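Local coordinates for pirin family protein (Acinetobacter baumannii, PDB 6D0P) that probably oxidises quercetin-like flavonols as an iron-dependent 2,3-dioxygenase of the pirin family, binding one metal ion per subunit in a cupin fold, at residues A[62-67]-A[106-111]; A[98-103]-A[141-146]; A[69-74]-A[125-130]; A[19-24]-A[57-62]. All coordinates share one frame; numbering follows the deposited sequence. Where two conformers were deposited one is given.

Interaction 1. Residues A[62-67]-A[106-111]; sequences GSHPHR and VLHEEF. With MN (manganese (II) ion), chain G.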
loop_
_atom_site.group_PDB
_atom_site.type_symbol
_atom_site.label_atom_id
_atom_site.label_comp_id
_atom_site.label_asym_id
_atom_site.label_seq_id
_atom_site.Cartn_x
_atom_site.Cartn_y
_atom_site.Cartn_z
ATOM N N GLY A 62 12.501 7.853 -12.059
ATOM C CA GLY A 62 12.245 7.968 -13.456
ATOM C C GLY A 62 11.465 6.777 -14.005
ATOM O O GLY A 62 11.082 5.840 -13.274
ATOM N N SER A 63 11.246 6.876 -15.307
ATOM C CA SER A 63 10.453 5.957 -16.118
ATOM C C SER A 63 10.767 4.496 -15.774
ATOM O O SER A 63 11.891 4.076 -15.837
ATOM C CB SER A 63 10.686 6.226 -17.570
ATOM O OG SER A 63 9.868 5.384 -18.342
ATOM N N HIS A 64 9.742 3.742 -15.399
ATOM C CA HIS A 64 9.881 2.337 -15.082
ATOM C C HIS A 64 8.554 1.638 -15.401
ATOM O O HIS A 64 7.501 2.251 -15.373
ATOM C CB HIS A 64 10.270 2.116 -13.613
ATOM C CG HIS A 64 9.259 2.628 -12.643
ATOM N ND1 HIS A 64 9.228 3.946 -12.250
ATOM C CD2 HIS A 64 8.254 2.007 -11.978
ATOM C CE1 HIS A 64 8.241 4.122 -11.390
ATOM N NE2 HIS A 64 7.623 2.949 -11.212
ATOM N N PRO A 65 8.620 0.354 -15.706
ATOM C CA PRO A 65 7.432 -0.386 -16.033
ATOM C C PRO A 65 6.822 -1.171 -14.868
ATOM O O PRO A 65 7.498 -1.430 -13.858
ATOM C CB PRO A 65 7.925 -1.379 -17.093
ATOM C CG PRO A 65 9.321 -1.693 -16.649
ATOM C CD PRO A 65 9.828 -0.381 -16.096
ATOM N N HIS A 66 5.552 -1.528 -15.044
ATOM C CA HIS A 66 4.845 -2.456 -14.160
ATOM C C HIS A 66 3.916 -3.310 -15.012
ATOM O O HIS A 66 3.334 -2.807 -16.003
ATOM C CB HIS A 66 3.981 -1.758 -13.092
ATOM C CG HIS A 66 4.718 -0.913 -12.116
ATOM N ND1 HIS A 66 5.611 -1.459 -11.208
ATOM C CD2 HIS A 66 4.638 0.410 -11.840
ATOM C CE1 HIS A 66 6.092 -0.483 -10.443
ATOM N NE2 HIS A 66 5.488 0.670 -10.796
ATOM N N ARG A 67 3.759 -4.580 -14.634
ATOM C CA ARG A 67 2.773 -5.414 -15.269
ATOM C C ARG A 67 2.293 -6.460 -14.267
ATOM O O ARG A 67 3.115 -7.039 -13.535
ATOM C CB ARG A 67 3.333 -6.109 -16.517
ATOM C CG ARG A 67 2.412 -7.181 -17.100
ATOM C CD ARG A 67 2.978 -7.900 -18.323
ATOM N NE ARG A 67 2.958 -7.049 -19.510
ATOM C CZ ARG A 67 3.395 -7.422 -20.709
ATOM N NH1 ARG A 67 3.956 -8.618 -20.874
ATOM N NH2 ARG A 67 3.256 -6.604 -21.738
ATOM N N VAL A 106 2.071 -0.586 -17.855
ATOM C CA VAL A 106 2.194 0.842 -17.759
ATOM C C VAL A 106 3.689 1.154 -17.685
ATOM O O VAL A 106 4.488 0.358 -17.144
ATOM C CB VAL A 106 1.450 1.405 -16.523
ATOM C CG1 VAL A 106 2.068 0.913 -15.227
ATOM C CG2 VAL A 106 1.397 2.922 -16.512
ATOM N N LEU A 107 4.046 2.315 -18.215
ATOM C CA LEU A 107 5.386 2.869 -18.078
ATOM C C LEU A 107 5.209 4.262 -17.468
ATOM O O LEU A 107 4.555 5.126 -18.102
ATOM C CB LEU A 107 6.056 2.933 -19.449
ATOM C CG LEU A 107 7.522 3.337 -19.438
ATOM C CD1 LEU A 107 8.385 2.219 -18.878
ATOM C CD2 LEU A 107 7.989 3.705 -20.838
ATOM N N HIS A 108 5.738 4.484 -16.264
ATOM C CA HIS A 108 5.484 5.753 -15.604
ATOM C C HIS A 108 6.662 6.211 -14.746
ATOM O O HIS A 108 7.615 5.473 -14.462
ATOM C CB HIS A 108 4.157 5.665 -14.833
ATOM C CG HIS A 108 4.194 4.966 -13.514
ATOM N ND1 HIS A 108 3.262 5.229 -12.532
ATOM C CD2 HIS A 108 5.066 4.086 -12.977
ATOM C CE1 HIS A 108 3.550 4.495 -11.464
ATOM N NE2 HIS A 108 4.648 3.802 -11.712
ATOM N N GLU A 109 6.563 7.482 -14.372
ATOM C CA GLU A 109 7.483 8.118 -13.478
ATOM C C GLU A 109 6.674 8.645 -12.284
ATOM O O GLU A 109 5.484 8.946 -12.419
ATOM C CB GLU A 109 8.232 9.252 -14.174
ATOM C CG GLU A 109 7.310 10.351 -14.652
ATOM C CD GLU A 109 7.981 11.452 -15.456
ATOM O OE1 GLU A 109 7.516 12.619 -15.353
ATOM O OE2 GLU A 109 8.962 11.144 -16.171
ATOM N N GLU A 110 7.327 8.724 -11.133
ATOM C CA GLU A 110 6.723 9.183 -9.878
ATOM C C GLU A 110 7.729 10.128 -9.213
ATOM O O GLU A 110 8.860 9.747 -8.928
ATOM C CB GLU A 110 6.382 8.003 -8.948
ATOM C CG GLU A 110 5.383 7.010 -9.529
ATOM C CD GLU A 110 5.244 5.656 -8.822
ATOM O OE1 GLU A 110 6.033 4.701 -9.135
ATOM O OE2 GLU A 110 4.315 5.537 -7.997
ATOM N N PHE A 111 7.275 11.306 -8.844
ATOM C CA PHE A 111 8.197 12.264 -8.266
ATOM C C PHE A 111 7.425 13.268 -7.420
ATOM O O PHE A 111 6.186 13.379 -7.527
ATOM C CB PHE A 111 8.946 12.959 -9.396
ATOM C CG PHE A 111 8.024 13.474 -10.467
ATOM C CD1 PHE A 111 7.663 12.674 -11.538
ATOM C CD2 PHE A 111 7.498 14.748 -10.392
ATOM C CE1 PHE A 111 6.796 13.149 -12.507
ATOM C CE2 PHE A 111 6.651 15.228 -11.375
ATOM C CZ PHE A 111 6.299 14.425 -12.430
HETATM MN MN MN G . 5.793 2.719 -10.096
HETATM O O HOH W 1 10.941 9.696 -16.460
HETATM O O HOH W 2 3.754 2.859 -8.719
HETATM O O HOH W 3 6.586 1.919 -8.177
#
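His64, His66 and His108 each bring NE2 to one manganese ion, and Glu110 brings OE1. The shortest of these metal bonds, such as His64 NE2 to manganese, measure 2.2 Å. Two waters raise the ligands to six, the second of them at a longer 2.5 Å from manganese. This three-histidine, one-glutamate set is the ligand set characteristic of metal-binding cupins.

The His64 ring is also held on its other nitrogen. His64 ND1-H points straight at Gly62 O, 2.8 Å away and in the ring plane. A chi1 of 62° sets CG between the backbone N and the carbonyl carbon, and this places the ring over His108 O. The His108 ring turns its edge toward the face of the His64 ring, offset, with the planes at 63°. The Glu110 carboxylate meets the rim of the His64 ring and lies nearly coplanar with it. Its second oxygen, OE2, takes a hydrogen bond from Gln127 and a weak one from a metal-bound water.

Under the site the strands pair antiparallel. His64 and His108 exchange two backbone bonds, with His64 N to His108 O at 2.9 Å. His66 and Val106 exchange two more. On the reverse of the sheet Pro65 CB packs on Leu107 CD1 at 4.0 Å. Ser63 OG lies against Leu107 CG at 3.3 Å. Phe281 of helix 271-282 touches both Pro65 and Leu107.

The site thus presents three histidine nitrogens and one carboxylate oxygen, with two waters completing six ligands, a set consistent with holding the predicted iron.

Interaction 2. Residues A[98-103]-A[141-146]; sequences QWMTAG and GKYQAI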
loop_
_atom_site.group_PDB
_atom_site.type_symbol
_atom_site.label_atom_id
_atom_site.label_comp_id
_atom_site.label_asym_id
_atom_site.label_seq_id
_atom_site.Cartn_x
_atom_site.Cartn_y
_atom_site.Cartn_z
ATOM N N GLN A 98 -3.921 7.133 -4.893
ATOM C CA GLN A 98 -3.965 6.657 -6.278
ATOM C C GLN A 98 -3.931 5.124 -6.241
ATOM O O GLN A 98 -2.972 4.533 -5.709
ATOM C CB GLN A 98 -2.811 7.208 -7.119
ATOM C CG GLN A 98 -2.692 6.569 -8.503
ATOM C CD GLN A 98 -3.937 6.622 -9.361
ATOM O OE1 GLN A 98 -4.441 5.582 -9.795
ATOM N NE2 GLN A 98 -4.415 7.828 -9.677
ATOM N N TRP A 99 -5.018 4.503 -6.691
ATOM C CA TRP A 99 -5.125 3.053 -6.804
ATOM C C TRP A 99 -4.957 2.719 -8.286
ATOM O O TRP A 99 -5.921 2.779 -9.046
ATOM C CB TRP A 99 -6.469 2.567 -6.237
ATOM C CG TRP A 99 -6.523 1.089 -6.010
ATOM C CD1 TRP A 99 -6.562 0.117 -6.969
ATOM C CD2 TRP A 99 -6.579 0.405 -4.744
ATOM N NE1 TRP A 99 -6.608 -1.125 -6.383
ATOM C CE2 TRP A 99 -6.634 -0.977 -5.026
ATOM C CE3 TRP A 99 -6.583 0.820 -3.408
ATOM C CZ2 TRP A 99 -6.674 -1.945 -4.026
ATOM C CZ3 TRP A 99 -6.628 -0.137 -2.421
ATOM C CH2 TRP A 99 -6.661 -1.498 -2.725
HETATM N N MSE A 100 -3.729 2.464 -8.703
HETATM C CA MSE A 100 -3.430 2.248 -10.111
HETATM C C MSE A 100 -3.310 0.798 -10.452
HETATM O O MSE A 100 -2.522 0.048 -9.830
HETATM C CB MSE A 100 -2.101 2.914 -10.482
HETATM C CG MSE A 100 -1.814 2.733 -11.983
HETATM SE SE MSE A 100 0.003 3.410 -12.442
HETATM C CE MSE A 100 1.006 1.915 -11.710
ATOM N N THR A 101 -4.089 0.371 -11.434
ATOM C CA THR A 101 -3.987 -0.992 -11.922
ATOM C C THR A 101 -3.005 -1.004 -13.098
ATOM O O THR A 101 -3.296 -0.401 -14.132
ATOM C CB THR A 101 -5.334 -1.530 -12.401
ATOM O OG1 THR A 101 -6.322 -1.331 -11.390
ATOM C CG2 THR A 101 -5.242 -2.983 -12.798
ATOM N N ALA A 102 -1.848 -1.623 -12.939
ATOM C CA ALA A 102 -0.901 -1.714 -14.025
ATOM C C ALA A 102 -1.448 -2.668 -15.092
ATOM O O ALA A 102 -1.317 -2.406 -16.303
ATOM C CB ALA A 102 0.442 -2.178 -13.520
ATOM N N GLY A 103 -2.000 -3.804 -14.655
ATOM C CA GLY A 103 -2.592 -4.733 -15.600
ATOM C C GLY A 103 -1.606 -5.160 -16.680
ATOM O O GLY A 103 -0.468 -5.507 -16.377
ATOM N N GLY A 141 -4.423 -1.287 -18.240
ATOM C CA GLY A 141 -4.060 -0.433 -17.108
ATOM C C GLY A 141 -5.051 0.713 -16.944
ATOM O O GLY A 141 -5.606 1.202 -17.929
ATOM N N LYS A 142 -5.284 1.126 -15.705
ATOM C CA LYS A 142 -6.231 2.191 -15.427
ATOM C C LYS A 142 -5.870 2.863 -14.103
ATOM O O LYS A 142 -5.119 2.308 -13.275
ATOM C CB LYS A 142 -7.655 1.636 -15.342
ATOM C CG LYS A 142 -7.890 0.656 -14.197
ATOM C CD LYS A 142 -9.314 0.103 -14.102
ATOM C CE LYS A 142 -9.513 -0.715 -12.838
ATOM N NZ LYS A 142 -10.887 -1.262 -12.735
ATOM N N TYR A 143 -6.423 4.057 -13.915
ATOM C CA TYR A 143 -6.189 4.817 -12.697
ATOM C C TYR A 143 -7.463 5.007 -11.882
ATOM O O TYR A 143 -8.554 5.107 -12.419
ATOM C CB TYR A 143 -5.711 6.234 -13.024
ATOM C CG TYR A 143 -4.349 6.276 -13.657
ATOM C CD1 TYR A 143 -3.205 6.157 -12.896
ATOM C CD2 TYR A 143 -4.205 6.439 -15.021
ATOM C CE1 TYR A 143 -1.946 6.218 -13.469
ATOM C CE2 TYR A 143 -2.953 6.482 -15.613
ATOM C CZ TYR A 143 -1.815 6.367 -14.833
ATOM O OH TYR A 143 -0.576 6.421 -15.403
ATOM N N GLN A 144 -7.290 5.095 -10.574
ATOM C CA GLN A 144 -8.347 5.527 -9.689
ATOM C C GLN A 144 -7.738 6.625 -8.817
ATOM O O GLN A 144 -7.000 6.327 -7.848
ATOM C CB GLN A 144 -8.912 4.419 -8.800
ATOM C CG GLN A 144 -9.714 3.354 -9.527
ATOM C CD GLN A 144 -10.162 2.283 -8.558
ATOM O OE1 GLN A 144 -11.041 2.523 -7.726
ATOM N NE2 GLN A 144 -9.567 1.089 -8.674
ATOM N N ALA A 145 -7.991 7.873 -9.199
ATOM C CA ALA A 145 -7.515 9.014 -8.423
ATOM C C ALA A 145 -8.582 9.338 -7.383
ATOM O O ALA A 145 -9.687 9.716 -7.725
ATOM C CB ALA A 145 -7.226 10.203 -9.315
ATOM N N ILE A 146 -8.262 9.150 -6.125
ATOM C CA ILE A 146 -9.223 9.356 -5.084
ATOM C C ILE A 146 -8.800 10.547 -4.222
ATOM O O ILE A 146 -7.757 10.522 -3.611
ATOM C CB ILE A 146 -9.379 8.076 -4.258
ATOM C CG1 ILE A 146 -9.745 6.881 -5.147
ATOM C CG2 ILE A 146 -10.406 8.286 -3.173
ATOM C CD1 ILE A 146 -9.367 5.579 -4.561
HETATM O O HOH W 4 -7.336 1.005 -10.653
#
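Met100, a selenomethionine, and Tyr143 run side by side in the same direction. The pair lies where strand 97-101 meets the segment leading into 145-146, the outermost strand of the N-terminal cupin sheet. Met100 SE lies 3.6 Å from Tyr143 CE1 in an oblique Met-aromatic contact. The phenol reaches on to Asp84 through its OH.

Gln98 comes to the same ring from another side. Its amide stands almost upright to the ring, at 87°, with OE1 at the ring edge near CD1. The chain bends at chi2 (55°), which brings OE1 back to the backbone. There Gln98 OE1 takes a hydrogen bond from Gln144 N at 3.0 Å. The same N-H makes a weak second bond to Trp99 O.

On the other face of the strand Trp99 and Gln144 also lie alongside each other, with indole and amide planes 46° apart. Their polar ends diverge: Trp99 NE1 bonds Glu70, and Gln144 OE1 bonds Thr178 N. Thr101 and Lys142 form a backbone pair with bonds in both directions. The aliphatic part of Lys142 crosses Thr101 OG1, which itself bonds Glu70. One water accepts from Gln144 NE2 and donates to Trp99 O at 2.8 Å and to Thr101 OG1 at 2.7 Å.

Interaction 3. Residues A[69-74]-A[125-130]; sequences FETVTI and MVQLWV
Trp129 lays its indole beside Phe69 and Thr71 of the neighbouring strand. Trp129 CB sits 4.0 Å from Phe69 CD2. From there chi1 (-68°) turns CG anti to the carbonyl carbon, and the ring runs out beside the 69-74 strand. Trp129 CG and CD2 come under Phe69 CE2, with Trp129 CD2 at 3.4 Å from Phe69 CE2. Further along the six-membered ring, CE3 and CZ3 meet Phe69 CE2 and CZ. The two ring planes meet obliquely, 31° apart. On the five-membered side, Trp129 CD1 and Trp129 NE1 are both 3.7 Å from Thr71 CG2. This methyl lies over the indole face in a CH-pi contact. At the tip of the pyrrole edge, Trp129 NE1-H donates in the ring plane to Gln127 OE1, 3.0 Å away.

The two strands are inner neighbours in the antiparallel sheet of the N-terminal cupin barrel. Three hydrogen-bonded pairs, Glu70 with Val130, Val72 with Leu128 and Ile74 with Val126, zip them together with two backbone bonds each. The tightest, Val72 N to Leu128 O, is 2.7 Å.

The Gln127 amide has its other end tied as well, beside the metal ligand Glu110. Gln127 NE2 donates to Thr73 OG1 at 3.1 Å, tilted 26° out of the amide plane. The bond from the tryptophan therefore helps fix which way the amide is flipped. On the opposite face Val72 CG2 touches Val130 CG2 at 4.1 Å, while strand 183-190 of the second cupin domain packs on Ile74, Leu128 and Val130.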
loop_
_atom_site.group_PDB
_atom_site.type_symbol
_atom_site.label_atom_id
_atom_site.label_comp_id
_atom_site.label_asym_id
_atom_site.label_seq_id
_atom_site.Cartn_x
_atom_site.Cartn_y
_atom_site.Cartn_z
ATOM N N PHE A 69 -0.161 -6.295 -11.689
ATOM C CA PHE A 69 -0.646 -6.021 -10.349
ATOM C C PHE A 69 -1.036 -4.551 -10.247
ATOM O O PHE A 69 -1.084 -3.829 -11.266
ATOM C CB PHE A 69 0.428 -6.433 -9.328
ATOM C CG PHE A 69 1.718 -5.693 -9.498
ATOM C CD1 PHE A 69 2.640 -6.088 -10.451
ATOM C CD2 PHE A 69 2.006 -4.599 -8.709
ATOM C CE1 PHE A 69 3.831 -5.397 -10.609
ATOM C CE2 PHE A 69 3.198 -3.907 -8.875
ATOM C CZ PHE A 69 4.097 -4.301 -9.828
ATOM N N GLU A 70 -1.368 -4.131 -9.030
ATOM C CA GLU A 70 -1.786 -2.766 -8.771
ATOM C C GLU A 70 -0.834 -2.105 -7.777
ATOM O O GLU A 70 -0.277 -2.789 -6.916
ATOM C CB GLU A 70 -3.189 -2.731 -8.175
ATOM C CG GLU A 70 -4.194 -3.553 -8.938
ATOM C CD GLU A 70 -5.630 -3.325 -8.504
ATOM O OE1 GLU A 70 -5.987 -3.747 -7.373
ATOM O OE2 GLU A 70 -6.369 -2.684 -9.272
ATOM N N THR A 71 -0.633 -0.788 -7.915
ATOM C CA THR A 71 0.154 -0.027 -6.938
ATOM C C THR A 71 -0.772 0.999 -6.310
ATOM O O THR A 71 -1.552 1.689 -7.010
ATOM C CB THR A 71 1.424 0.634 -7.514
ATOM O OG1 THR A 71 1.051 1.656 -8.442
ATOM C CG2 THR A 71 2.327 -0.364 -8.204
ATOM N N VAL A 72 -0.729 1.072 -4.993
ATOM C CA VAL A 72 -1.556 1.997 -4.259
ATOM C C VAL A 72 -0.628 2.981 -3.565
ATOM O O VAL A 72 0.204 2.564 -2.743
ATOM C CB VAL A 72 -2.454 1.281 -3.245
ATOM C CG1 VAL A 72 -3.384 2.260 -2.547
ATOM C CG2 VAL A 72 -3.236 0.144 -3.893
ATOM N N THR A 73 -0.759 4.260 -3.889
ATOM C CA THR A 73 0.077 5.282 -3.278
ATOM C C THR A 73 -0.807 6.137 -2.368
ATOM O O THR A 73 -1.831 6.687 -2.818
ATOM C CB THR A 73 0.797 6.106 -4.353
ATOM O OG1 THR A 73 1.539 5.209 -5.183
ATOM C CG2 THR A 73 1.736 7.141 -3.780
ATOM N N ILE A 74 -0.415 6.230 -1.110
ATOM C CA ILE A 74 -1.160 6.941 -0.087
ATOM C C ILE A 74 -0.269 8.072 0.425
ATOM O O ILE A 74 0.763 7.801 1.022
ATOM C CB ILE A 74 -1.547 5.966 1.046
ATOM C CG1 ILE A 74 -2.288 4.726 0.534
ATOM C CG2 ILE A 74 -2.329 6.679 2.152
ATOM C CD1 ILE A 74 -2.468 3.647 1.611
HETATM N N MSE A 125 4.788 8.851 2.975
HETATM C CA MSE A 125 3.840 8.131 2.132
HETATM C C MSE A 125 3.993 6.659 2.298
HETATM O O MSE A 125 4.955 6.201 2.889
HETATM C CB MSE A 125 3.995 8.526 0.649
HETATM C CG MSE A 125 5.278 8.062 -0.015
HETATM SE SE MSE A 125 5.053 7.848 -1.984
HETATM C CE MSE A 125 5.354 5.910 -1.902
ATOM N N VAL A 126 3.003 5.925 1.806
ATOM C CA VAL A 126 3.029 4.464 1.739
ATOM C C VAL A 126 2.752 4.056 0.286
ATOM O O VAL A 126 1.867 4.675 -0.391
ATOM C CB VAL A 126 1.991 3.811 2.678
ATOM C CG1 VAL A 126 1.660 2.382 2.256
ATOM C CG2 VAL A 126 2.468 3.841 4.120
ATOM N N GLN A 127 3.528 3.103 -0.214
ATOM C CA GLN A 127 3.205 2.449 -1.485
ATOM C C GLN A 127 2.988 0.955 -1.207
ATOM O O GLN A 127 3.847 0.267 -0.620
ATOM C CB GLN A 127 4.219 2.671 -2.616
ATOM C CG GLN A 127 3.748 1.997 -3.919
ATOM C CD GLN A 127 4.455 2.432 -5.185
ATOM O OE1 GLN A 127 5.206 1.654 -5.794
ATOM N NE2 GLN A 127 4.230 3.687 -5.586
ATOM N N LEU A 128 1.802 0.492 -1.584
ATOM C CA LEU A 128 1.367 -0.871 -1.410
ATOM C C LEU A 128 1.126 -1.511 -2.781
ATOM O O LEU A 128 0.419 -0.934 -3.629
ATOM C CB LEU A 128 0.064 -0.841 -0.602
ATOM C CG LEU A 128 -0.696 -2.162 -0.479
ATOM C CD1 LEU A 128 0.022 -3.100 0.462
ATOM C CD2 LEU A 128 -2.108 -1.932 0.036
ATOM N N TRP A 129 1.702 -2.671 -3.021
ATOM C CA TRP A 129 1.417 -3.418 -4.223
ATOM C C TRP A 129 0.376 -4.491 -3.878
ATOM O O TRP A 129 0.556 -5.206 -2.893
ATOM C CB TRP A 129 2.671 -4.073 -4.762
ATOM C CG TRP A 129 3.720 -3.150 -5.291
ATOM C CD1 TRP A 129 3.808 -1.789 -5.167
ATOM C CD2 TRP A 129 4.916 -3.571 -5.962
ATOM N NE1 TRP A 129 4.940 -1.338 -5.786
ATOM C CE2 TRP A 129 5.643 -2.406 -6.280
ATOM C CE3 TRP A 129 5.398 -4.812 -6.395
ATOM C CZ2 TRP A 129 6.853 -2.461 -6.968
ATOM C CZ3 TRP A 129 6.588 -4.866 -7.087
ATOM C CH2 TRP A 129 7.315 -3.706 -7.350
ATOM N N VAL A 130 -0.652 -4.590 -4.691
ATOM C CA VAL A 130 -1.728 -5.556 -4.544
ATOM C C VAL A 130 -1.756 -6.446 -5.786
ATOM O O VAL A 130 -1.809 -5.952 -6.939
ATOM C CB VAL A 130 -3.084 -4.868 -4.350
ATOM C CG1 VAL A 130 -4.206 -5.873 -4.138
ATOM C CG2 VAL A 130 -3.040 -3.869 -3.201
#

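Interaction 4. Residues A[19-24]-A[57-62]; sequences VGDGFP and EQQGVG
Phe23 lays the CE2 corner of its ring against Gly60, with Phe23 CE2 3.6 Å from Gly60 CA. Val61 N lies at the ring edge, near its plane, and Val61 CG1 packs on Phe23 CE2 at 4.2 Å. Phe23 begins the second strand of a beta hairpin, 17-19 with 23-30, at the margin of the N-terminal cupin domain. Val19 and Phe23 hold the two ends of its turn together through two backbone bonds.

The turn grips Gly60 by both of its polar backbone atoms. Asp21 N donates to Gly60 O at 3.0 Å. Asp21 OD1 accepts from Gly60 N at 2.9 Å, and the N-H arrives nearly along the C-O bond of the carboxylate. With chi1 at 58° the carboxylate folds back over its own main chain, where OD1 can meet that N-H. Gly20 and Gly22 let the turn lie directly on Gly60. Gly20 CA is 3.2 Å from Gly60 O, a CA-H...O contact.

Val61 also touches Glu110, so this packing borders the metal site. The second oxygen of Asp21 faces water. One water donates to Asp21 OD2 at 2.7 Å and accepts from Gln59 NE2 at 2.9 Å.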
loop_
_atom_site.group_PDB
_atom_site.type_symbol
_atom_site.label_atom_id
_atom_site.label_comp_id
_atom_site.label_asym_id
_atom_site.label_seq_id
_atom_site.Cartn_x
_atom_site.Cartn_y
_atom_site.Cartn_z
ATOM N N VAL A 19 14.394 4.535 -3.166
ATOM C CA VAL A 19 13.777 4.308 -4.454
ATOM C C VAL A 19 13.933 5.649 -5.184
ATOM O O VAL A 19 13.327 6.663 -4.795
ATOM C CB VAL A 19 12.317 3.836 -4.318
ATOM C CG1 VAL A 19 11.626 3.753 -5.670
ATOM C CG2 VAL A 19 12.241 2.498 -3.599
ATOM N N GLY A 20 14.826 5.681 -6.170
ATOM C CA GLY A 20 15.167 6.922 -6.798
ATOM C C GLY A 20 15.822 7.853 -5.789
ATOM O O GLY A 20 16.395 7.394 -4.797
ATOM N N ASP A 21 15.781 9.151 -6.038
ATOM C CA ASP A 21 16.355 10.088 -5.095
ATOM C C ASP A 21 15.226 10.815 -4.343
ATOM O O ASP A 21 15.497 11.773 -3.622
ATOM C CB ASP A 21 17.326 11.069 -5.769
ATOM C CG ASP A 21 16.719 11.896 -6.884
ATOM O OD1 ASP A 21 15.527 11.661 -7.225
ATOM O OD2 ASP A 21 17.438 12.765 -7.409
ATOM N N GLY A 22 13.986 10.332 -4.443
ATOM C CA GLY A 22 12.867 11.011 -3.778
ATOM C C GLY A 22 12.083 10.131 -2.801
ATOM O O GLY A 22 11.178 10.648 -2.128
ATOM N N PHE A 23 12.364 8.823 -2.713
ATOM C CA PHE A 23 11.563 7.965 -1.819
ATOM C C PHE A 23 12.468 7.171 -0.868
ATOM O O PHE A 23 12.918 6.109 -1.219
ATOM C CB PHE A 23 10.671 7.019 -2.628
ATOM C CG PHE A 23 9.749 7.727 -3.586
ATOM C CD1 PHE A 23 8.535 8.238 -3.167
ATOM C CD2 PHE A 23 10.101 7.892 -4.910
ATOM C CE1 PHE A 23 7.695 8.898 -4.056
ATOM C CE2 PHE A 23 9.267 8.555 -5.797
ATOM C CZ PHE A 23 8.071 9.072 -5.365
ATOM N N PRO A 24 12.714 7.701 0.334
ATOM C CA PRO A 24 13.500 7.025 1.357
ATOM C C PRO A 24 12.538 6.119 2.121
ATOM O O PRO A 24 11.784 6.619 2.946
ATOM C CB PRO A 24 14.064 8.155 2.210
ATOM C CG PRO A 24 13.034 9.242 2.127
ATOM C CD PRO A 24 12.327 9.050 0.789
ATOM N N GLU A 57 14.969 20.669 -8.784
ATOM C CA GLU A 57 15.083 19.373 -9.397
ATOM C C GLU A 57 13.780 18.599 -9.189
ATOM O O GLU A 57 12.934 18.931 -8.356
ATOM C CB GLU A 57 16.256 18.573 -8.806
ATOM C CG GLU A 57 17.620 19.126 -9.192
ATOM C CD GLU A 57 18.762 18.123 -9.242
ATOM O OE1 GLU A 57 19.874 18.535 -9.627
ATOM O OE2 GLU A 57 18.549 16.934 -8.884
ATOM N N GLN A 58 13.665 17.550 -9.993
ATOM C CA GLN A 58 12.589 16.587 -9.901
ATOM C C GLN A 58 13.162 15.387 -9.129
ATOM O O GLN A 58 13.985 14.657 -9.657
ATOM C CB GLN A 58 12.114 16.200 -11.306
ATOM C CG GLN A 58 10.784 15.463 -11.335
ATOM C CD GLN A 58 10.299 15.207 -12.743
ATOM O OE1 GLN A 58 9.482 15.945 -13.281
ATOM N NE2 GLN A 58 10.816 14.158 -13.362
ATOM N N GLN A 59 12.778 15.237 -7.869
ATOM C CA GLN A 59 13.253 14.155 -7.028
ATOM C C GLN A 59 12.177 13.072 -6.991
ATOM O O GLN A 59 11.019 13.347 -6.785
ATOM C CB GLN A 59 13.577 14.674 -5.633
ATOM C CG GLN A 59 14.692 15.705 -5.642
ATOM C CD GLN A 59 15.165 16.111 -4.266
ATOM O OE1 GLN A 59 14.458 16.768 -3.495
ATOM N NE2 GLN A 59 16.418 15.807 -3.994
ATOM N N GLY A 60 12.594 11.860 -7.245
ATOM C CA GLY A 60 11.690 10.729 -7.251
ATOM C C GLY A 60 12.294 9.616 -8.069
ATOM O O GLY A 60 13.510 9.391 -7.991
ATOM N N VAL A 61 11.496 8.986 -8.900
ATOM C CA VAL A 61 12.011 7.895 -9.692
ATOM C C VAL A 61 11.570 8.083 -11.149
ATOM O O VAL A 61 10.422 8.428 -11.436
ATOM C CB VAL A 61 11.561 6.549 -9.088
ATOM C CG1 VAL A 61 10.067 6.328 -9.252
ATOM C CG2 VAL A 61 12.337 5.376 -9.658
ATOM N N GLY A 62 12.501 7.853 -12.059
ATOM C CA GLY A 62 12.245 7.968 -13.456
ATOM C C GLY A 62 11.465 6.777 -14.005
ATOM O O GLY A 62 11.082 5.840 -13.274
HETATM O O HOH W 5 18.410 14.554 -5.622
HETATM O O HOH W 6 16.653 14.588 -9.093
#

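How the interactions relate
From the N terminus, interaction 4 closes first: the hairpin turn at 19-24 meets 57-62 after strands 23-30 and 41-52. It joins hairpin 17-19/23-30 of the larger sheet to strand 60-62 of the metal-bearing sheet. Interaction 1 follows in series and shares Gly62 with it. It opens there and closes at 106-111. Interaction 3 opens inside that loop at 69-74 and closes beyond it at 125-130, so the two cross. Interaction 2 opens at 98-103, inside both loops, and closes last at 141-146, crossing both. Interactions 2 and 3 tie strands of the larger sheet. Met100, Gln127 and Val61 bring interactions 2, 3 and 4 up to the metal ligands of interaction 1.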